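PDB 1AE9: lambda integrase from Enterobacteria phage lambda, which carries out site-specific recombination that integrates the phage genome into the host chromosome and, together with excisionase, excises the prophage again. Local coordinates for residues Glu28-Thr33 / Pro129-Leu134; Gly34-Asp39 / Ser58-Lys63; Thr94-Ala97 / Pro103-Ser106. All coordinates share one frame; numbering follows the deposited sequence.

Contact 1: residues Glu28-Thr33 / Pro129-Leu134; sequences ELAVVT and PTFHEL
The Phe131 ring receives the Ala30 methyl obliquely at its outer end, where Ala30 CB lies 3.7 Å from Phe131 CZ and almost as near CE1. One face of the same ring carries Leu134 CD1, which sits 3.5 Å above the plane and is displaced toward the rim. Phe113, from helix 106-120, meets the ring edge-to-face, and Val37 and Leu40 of helix 37-42 pack on it as well. With CG anti to the backbone nitrogen (chi1 -169°), Phe131 extends its ring toward helix 21-33 from the Thr130-Glu133 type I turn that leads into the helix ending at 145. Ala30 is shared: its one methyl serves both Phe131 and Leu134, touching Leu134 CB at 4.0 Å. One residue further along, Val31 CG2 meets Leu134 CD2 at 3.9 Å, the two side chains set nearly perpendicular. The side chains that meet are all apolar, and all four residues are buried.

Behind this interface the turn is fixed by its own polar bonds. Glu133 OE1 accepts from Thr130 N (2.9 Å) on its anti lone pair and from Thr130 OG1 on the syn side but tilted out of the carboxylate plane, while Arg1 adds a salt bridge. Glu133 OE2 is approached from above the carboxylate plane by His132 ND1 at 3.3 Å, which probably limits the rotation of the imidazole. Thr130 and Glu133 form a capping box that leads into the helix and places His132, a predicted active-site residue, next in sequence to Phe131 of the buried core of the tyrosine recombinase catalytic domain.

Contact 2: residues Gly34-Asp39 / Ser58-Lys63; sequences GQRVGD and SKTGVK
Two basic side chains, Arg36 and Lys59, meet with aliphatic carbon against guanidinium: Lys59 CD lies over one face of the Arg36 group, 4.2 Å from NE. Arg36 NH2 and Lys59 NZ, like charges, stay 4.9 Å apart. Lys59 bends at its last torsion (chi4 -64°), and its ammonium forms a salt bridge with Asp127 of the second subunit. Arg36 is extended from CG to NE, which carries its guanidinium to the 58-63 loop; there NH2 touches the Thr60 methyl CG2 at 3.8 Å, and NH1 bonds to Gln57 OE1. Thr60 OG1 bonds to Gln57 too and accepts from Val62 N in an ST turn.

Separately, the Asp39 carboxylate grips the start of the loop. Its OD1 takes two bonds from Ser58: the backbone N comes in nearly straight (2.9 Å, 171° at the hydrogen) on the syn side, somewhat out of the carboxylate plane, and OG, also at 2.9 Å, meets the oxygen nearly along its C-O axis. Ser58 OG also bonds Lys118 of the second subunit. Asp39 OD2 receives a 2.8 Å bond from a water that accepts from Lys59 N at 2.9 Å. The two oxygens thus hold successive residues, Ser58 directly and Lys59 through water. The loop joins strands 52-56 and 63-67, so Asp39 ties this hairpin to helix 37-42, for which Arg36 is the N-cap residue. Arg36 lies beside Arg135 and near His157; with Lys59 these are predicted active-site residues, consistent with the basic site of tyrosine recombinases, where such residues probably meet the scissile phosphate.

Contact 3: residues Thr94-Ala97 / Pro103-Ser106; sequences TIIA and PLSS
In Leu104, CG stands anti to the carbonyl carbon (chi1 -66°) and a second torsion near trans (chi2 161°) swings CD1 toward Ile96, whose CG2 branch is anti to its own backbone N; together these settings bring Leu104 CD1 against Ile96 CG2. The two methyl groups are only 3.3 Å apart, closer than methyls normally pack, and the side chains run nearly perpendicular. Leu104 CD1 also reaches the main chain, lying 3.9 Å from Ala97 C. The CG1 branch of Ile96 leads the other way, into the interior, where the residue packs on Leu29 of helix 21-33 and Cys86 of helix 79-90.

At the other end, Thr94 lies across Pro103. Its hydroxyl oxygen OG1 lies 3.6 Å from Pro103 CA, while its methyl CG2 approaches Pro103 CB at 4.1 Å. That hydroxyl has a polar task as well, donating to Ile96 O at 2.8 Å from above the carbonyl plane and so closing the bend between residues 94 and 96. Ile96 O receives a second bond from a water, again at 2.8 Å, and the same water accepts from Leu104 N at 2.8 Å. This loop closure therefore combines methyl packing with a water relay: a single water serves a carbonyl and an amide across the gap, joining the two backbones without a direct bond between them.

How the contacts relate
From the N terminus, helix 21-33 supplies the first side of contact 1. After it the chain leaves at Gly34, where contact 2 opens, and enters helix 37-42. Contact 2 closes at the 58-63 loop between two strands, joining the helical core to the mixed sheet. Contact 3 follows in series, closing a short loop between helix 79-90 and helix 106-120. Only at 129-134 does contact 1 close, so its long loop encloses both others; none cross. The three also abut one another in space: Leu29 of contact 1 packs on Ile95 of contact 3, and Val37 and Gly38 of contact 2 pack on Ser106 of contact 3.

Contact 1: residues Glu28-Thr33 / Pro129-Leu134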
loop_
_atom_site.group_PDB
_atom_site.type_symbol
_atom_site.label_atom_id
_atom_site.label_comp_id
_atom_site.label_asym_id
_atom_site.label_seq_id
_atom_site.Cartn_x
_atom_site.Cartn_y
_atom_site.Cartn_z
ATOM N N GLU A 28 10.721 18.773 4.020
ATOM C CA GLU A 28 11.880 19.346 4.691
ATOM C C GLU A 28 12.691 18.271 5.410
ATOM O O GLU A 28 13.919 18.223 5.291
ATOM C CB GLU A 28 11.443 20.409 5.688
ATOM C CG GLU A 28 10.913 21.665 5.040
ATOM C CD GLU A 28 10.452 22.700 6.049
ATOM O OE1 GLU A 28 10.366 22.385 7.253
ATOM O OE2 GLU A 28 10.159 23.839 5.630
ATOM N N LEU A 29 11.999 17.387 6.123
ATOM C CA LEU A 29 12.662 16.322 6.862
ATOM C C LEU A 29 13.398 15.359 5.919
ATOM O O LEU A 29 14.481 14.873 6.236
ATOM C CB LEU A 29 11.646 15.584 7.739
ATOM C CG LEU A 29 12.151 15.020 9.069
ATOM C CD1 LEU A 29 12.633 16.157 9.976
ATOM C CD2 LEU A 29 11.033 14.240 9.756
ATOM N N ALA A 30 12.835 15.115 4.744
ATOM C CA ALA A 30 13.455 14.228 3.769
ATOM C C ALA A 30 14.778 14.799 3.256
ATOM O O ALA A 30 15.755 14.060 3.091
ATOM C CB ALA A 30 12.510 13.994 2.602
ATOM N N VAL A 31 14.804 16.103 2.993
ATOM C CA VAL A 31 16.010 16.756 2.484
ATOM C C VAL A 31 17.083 16.965 3.554
ATOM O O VAL A 31 18.255 16.719 3.304
ATOM C CB VAL A 31 15.686 18.112 1.768
ATOM C CG1 VAL A 31 16.978 18.811 1.313
ATOM C CG2 VAL A 31 14.786 17.863 0.550
ATOM N N VAL A 32 16.692 17.373 4.754
ATOM C CA VAL A 32 17.677 17.605 5.800
ATOM C C VAL A 32 18.233 16.333 6.469
ATOM O O VAL A 32 19.340 16.356 7.014
ATOM C CB VAL A 32 17.166 18.646 6.845
ATOM C CG1 VAL A 32 16.198 18.019 7.830
ATOM C CG2 VAL A 32 18.335 19.295 7.565
ATOM N N THR A 33 17.485 15.227 6.445
ATOM C CA THR A 33 17.982 13.984 7.049
ATOM C C THR A 33 18.475 12.995 5.994
ATOM O O THR A 33 19.218 12.065 6.313
ATOM C CB THR A 33 16.920 13.247 7.924
ATOM O OG1 THR A 33 15.900 12.687 7.086
ATOM C CG2 THR A 33 16.290 14.183 8.951
ATOM N N PRO A 129 10.017 13.346 -11.140
ATOM C CA PRO A 129 10.606 12.885 -9.879
ATOM C C PRO A 129 9.519 12.591 -8.844
ATOM O O PRO A 129 8.475 13.238 -8.833
ATOM C CB PRO A 129 11.483 14.070 -9.461
ATOM C CG PRO A 129 10.750 15.243 -10.015
ATOM C CD PRO A 129 10.336 14.761 -11.386
ATOM N N THR A 130 9.752 11.576 -8.021
ATOM C CA THR A 130 8.820 11.187 -6.974
ATOM C C THR A 130 9.370 11.676 -5.635
ATOM O O THR A 130 10.425 12.321 -5.592
ATOM C CB THR A 130 8.653 9.656 -6.924
ATOM O OG1 THR A 130 9.884 9.049 -6.520
ATOM C CG2 THR A 130 8.260 9.114 -8.294
ATOM N N PHE A 131 8.679 11.366 -4.539
ATOM C CA PHE A 131 9.157 11.787 -3.229
ATOM C C PHE A 131 10.551 11.208 -2.980
ATOM O O PHE A 131 11.381 11.840 -2.323
ATOM C CB PHE A 131 8.195 11.348 -2.121
ATOM C CG PHE A 131 8.494 11.964 -0.779
ATOM C CD1 PHE A 131 9.363 11.340 0.111
ATOM C CD2 PHE A 131 7.906 13.169 -0.404
ATOM C CE1 PHE A 131 9.644 11.900 1.354
ATOM C CE2 PHE A 131 8.181 13.742 0.846
ATOM C CZ PHE A 131 9.051 13.106 1.722
ATOM N N HIS A 132 10.819 10.019 -3.517
ATOM C CA HIS A 132 12.131 9.407 -3.341
ATOM C C HIS A 132 13.267 10.292 -3.871
ATOM O O HIS A 132 14.390 10.240 -3.366
ATOM C CB HIS A 132 12.219 8.032 -4.008
ATOM C CG HIS A 132 13.592 7.429 -3.938
ATOM N ND1 HIS A 132 14.479 7.465 -4.995
ATOM C CD2 HIS A 132 14.261 6.851 -2.909
ATOM C CE1 HIS A 132 15.636 6.943 -4.620
ATOM N NE2 HIS A 132 15.530 6.563 -3.359
ATOM N N GLU A 133 12.987 11.112 -4.875
ATOM C CA GLU A 133 14.028 11.966 -5.428
ATOM C C GLU A 133 14.569 12.995 -4.441
ATOM O O GLU A 133 15.637 13.577 -4.667
ATOM C CB GLU A 133 13.566 12.618 -6.735
ATOM C CG GLU A 133 13.855 11.758 -7.972
ATOM C CD GLU A 133 13.415 10.301 -7.814
ATOM O OE1 GLU A 133 12.200 10.034 -7.873
ATOM O OE2 GLU A 133 14.284 9.415 -7.631
ATOM N N LEU A 134 13.866 13.178 -3.326
ATOM C CA LEU A 134 14.295 14.123 -2.298
ATOM C C LEU A 134 15.547 13.613 -1.578
ATOM O O LEU A 134 16.308 14.402 -1.023
ATOM C CB LEU A 134 13.158 14.384 -1.295
ATOM C CG LEU A 134 11.959 15.152 -1.862
ATOM C CD1 LEU A 134 10.855 15.234 -0.834
ATOM C CD2 LEU A 134 12.393 16.544 -2.279
#

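Contact 2: residues Gly34-Asp39 / Ser58-Lys63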
loop_
_atom_site.group_PDB
_atom_site.type_symbol
_atom_site.label_atom_id
_atom_site.label_comp_id
_atom_site.label_asym_id
_atom_site.label_seq_id
_atom_site.Cartn_x
_atom_site.Cartn_y
_atom_site.Cartn_z
ATOM N N GLY A 34 18.034 13.175 4.749
ATOM C CA GLY A 34 18.426 12.280 3.671
ATOM C C GLY A 34 17.917 10.844 3.793
ATOM O O GLY A 34 18.366 9.961 3.048
ATOM N N GLN A 35 16.960 10.602 4.692
ATOM C CA GLN A 35 16.433 9.252 4.898
ATOM C C GLN A 35 15.316 8.838 3.938
ATOM O O GLN A 35 14.549 9.678 3.456
ATOM C CB GLN A 35 15.985 9.078 6.354
ATOM C CG GLN A 35 17.114 9.287 7.379
ATOM C CD GLN A 35 18.381 8.513 7.025
ATOM O OE1 GLN A 35 18.378 7.276 6.952
ATOM N NE2 GLN A 35 19.461 9.236 6.773
ATOM N N ARG A 36 15.257 7.543 3.630
ATOM C CA ARG A 36 14.234 7.005 2.738
ATOM C C ARG A 36 12.871 7.294 3.361
ATOM O O ARG A 36 12.751 7.332 4.590
ATOM C CB ARG A 36 14.409 5.501 2.575
ATOM C CG ARG A 36 15.713 5.080 1.901
ATOM C CD ARG A 36 15.718 3.578 1.680
ATOM N NE ARG A 36 16.954 3.078 1.079
ATOM C CZ ARG A 36 18.088 2.874 1.742
ATOM N NH1 ARG A 36 18.173 3.134 3.045
ATOM N NH2 ARG A 36 19.138 2.370 1.107
ATOM N N VAL A 37 11.845 7.453 2.523
ATOM C CA VAL A 37 10.501 7.767 2.999
ATOM C C VAL A 37 9.958 6.752 4.016
ATOM O O VAL A 37 9.315 7.144 5.005
ATOM C CB VAL A 37 9.503 8.014 1.819
ATOM C CG1 VAL A 37 9.299 6.749 0.990
ATOM C CG2 VAL A 37 8.170 8.564 2.350
ATOM N N GLY A 38 10.283 5.470 3.819
ATOM C CA GLY A 38 9.841 4.438 4.746
ATOM C C GLY A 38 10.359 4.739 6.139
ATOM O O GLY A 38 9.632 4.623 7.129
ATOM N N ASP A 39 11.609 5.177 6.228
ATOM C CA ASP A 39 12.188 5.502 7.523
ATOM C C ASP A 39 11.668 6.816 8.096
ATOM O O ASP A 39 11.526 6.941 9.311
ATOM C CB ASP A 39 13.716 5.481 7.459
ATOM C CG ASP A 39 14.257 4.106 7.120
ATOM O OD1 ASP A 39 13.727 3.110 7.654
ATOM O OD2 ASP A 39 15.189 4.013 6.297
ATOM N N SER A 58 15.127 0.577 7.850
ATOM C CA SER A 58 14.274 -0.597 7.705
ATOM C C SER A 58 14.771 -1.607 6.678
ATOM O O SER A 58 14.765 -2.813 6.924
ATOM C CB SER A 58 12.844 -0.164 7.340
ATOM O OG SER A 58 12.267 0.655 8.349
ATOM N N LYS A 59 15.211 -1.106 5.534
ATOM C CA LYS A 59 15.675 -1.958 4.457
ATOM C C LYS A 59 17.074 -2.560 4.650
ATOM O O LYS A 59 17.267 -3.767 4.503
ATOM C CB LYS A 59 15.612 -1.170 3.144
ATOM C CG LYS A 59 16.056 -1.934 1.903
ATOM C CD LYS A 59 16.172 -0.997 0.692
ATOM C CE LYS A 59 16.722 -1.717 -0.542
ATOM N NZ LYS A 59 18.124 -2.217 -0.349
ATOM N N THR A 60 18.030 -1.720 5.025
ATOM C CA THR A 60 19.422 -2.136 5.170
ATOM C C THR A 60 19.908 -2.540 6.555
ATOM O O THR A 60 20.914 -3.242 6.667
ATOM C CB THR A 60 20.346 -1.015 4.687
ATOM O OG1 THR A 60 20.179 0.124 5.548
ATOM C CG2 THR A 60 19.996 -0.625 3.260
ATOM N N GLY A 61 19.241 -2.053 7.598
ATOM C CA GLY A 61 19.657 -2.368 8.950
ATOM C C GLY A 61 20.756 -1.435 9.437
ATOM O O GLY A 61 21.245 -1.587 10.557
ATOM N N VAL A 62 21.140 -0.465 8.607
ATOM C CA VAL A 62 22.181 0.499 8.972
ATOM C C VAL A 62 21.675 1.380 10.107
ATOM O O VAL A 62 20.580 1.929 10.029
ATOM C CB VAL A 62 22.587 1.368 7.754
ATOM C CG1 VAL A 62 23.544 2.491 8.164
ATOM C CG2 VAL A 62 23.229 0.496 6.705
ATOM N N LYS A 63 22.465 1.487 11.170
ATOM C CA LYS A 63 22.105 2.284 12.343
ATOM C C LYS A 63 22.947 3.559 12.451
ATOM O O LYS A 63 24.156 3.489 12.682
ATOM C CB LYS A 63 22.265 1.442 13.613
ATOM C CG LYS A 63 21.173 0.411 13.802
ATOM C CD LYS A 63 21.425 -0.482 15.004
ATOM C CE LYS A 63 22.576 -1.427 14.739
ATOM N NZ LYS A 63 22.355 -2.218 13.495
HETATM O O HOH W 1 15.085 1.674 4.684
#

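Contact 3: residues Thr94-Ala97 / Pro103-Ser106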
loop_
_atom_site.group_PDB
_atom_site.type_symbol
_atom_site.label_atom_id
_atom_site.label_comp_id
_atom_site.label_asym_id
_atom_site.label_seq_id
_atom_site.Cartn_x
_atom_site.Cartn_y
_atom_site.Cartn_z
ATOM N N THR A 94 4.603 9.764 16.176
ATOM C CA THR A 94 5.566 9.728 15.085
ATOM C C THR A 94 5.864 11.193 14.744
ATOM O O THR A 94 4.981 12.049 14.849
ATOM C CB THR A 94 5.006 8.976 13.846
ATOM O OG1 THR A 94 3.678 9.433 13.542
ATOM C CG2 THR A 94 4.994 7.479 14.097
ATOM N N ILE A 95 7.110 11.493 14.400
ATOM C CA ILE A 95 7.500 12.865 14.073
ATOM C C ILE A 95 6.626 13.433 12.941
ATOM O O ILE A 95 6.172 14.580 13.010
ATOM C CB ILE A 95 8.998 12.935 13.747
ATOM C CG1 ILE A 95 9.795 12.541 15.000
ATOM C CG2 ILE A 95 9.371 14.327 13.250
ATOM C CD1 ILE A 95 11.300 12.465 14.815
ATOM N N ILE A 96 6.406 12.626 11.906
ATOM C CA ILE A 96 5.545 12.989 10.781
ATOM C C ILE A 96 4.233 12.270 11.117
ATOM O O ILE A 96 4.244 11.077 11.411
ATOM C CB ILE A 96 6.104 12.452 9.425
ATOM C CG1 ILE A 96 7.400 13.172 9.069
ATOM C CG2 ILE A 96 5.127 12.709 8.311
ATOM C CD1 ILE A 96 7.262 14.684 9.090
ATOM N N ALA A 97 3.122 13.000 11.126
ATOM C CA ALA A 97 1.814 12.424 11.448
ATOM C C ALA A 97 0.714 13.213 10.744
ATOM O O ALA A 97 0.939 14.343 10.301
ATOM C CB ALA A 97 1.588 12.434 12.980
ATOM N N PRO A 103 0.068 7.862 12.349
ATOM C CA PRO A 103 1.288 7.648 11.569
ATOM C C PRO A 103 0.908 7.671 10.084
ATOM O O PRO A 103 -0.243 7.393 9.730
ATOM C CB PRO A 103 1.703 6.232 11.972
ATOM C CG PRO A 103 1.092 6.054 13.327
ATOM C CD PRO A 103 -0.249 6.678 13.164
ATOM N N LEU A 104 1.860 8.014 9.222
ATOM C CA LEU A 104 1.617 8.044 7.779
ATOM C C LEU A 104 2.380 6.896 7.118
ATOM O O LEU A 104 3.326 6.362 7.690
ATOM C CB LEU A 104 2.085 9.382 7.193
ATOM C CG LEU A 104 1.317 10.623 7.644
ATOM C CD1 LEU A 104 2.128 11.841 7.373
ATOM C CD2 LEU A 104 -0.007 10.701 6.935
ATOM N N SER A 105 1.919 6.460 5.955
ATOM C CA SER A 105 2.605 5.394 5.228
ATOM C C SER A 105 3.365 6.045 4.073
ATOM O O SER A 105 3.018 7.154 3.642
ATOM C CB SER A 105 1.605 4.388 4.661
ATOM O OG SER A 105 0.818 4.981 3.638
ATOM N N SER A 106 4.368 5.344 3.549
ATOM C CA SER A 106 5.157 5.845 2.426
ATOM C C SER A 106 4.278 6.164 1.214
ATOM O O SER A 106 4.491 7.164 0.520
ATOM C CB SER A 106 6.193 4.799 2.020
ATOM O OG SER A 106 7.000 4.443 3.121
HETATM O O HOH W 2 4.431 8.663 10.095
#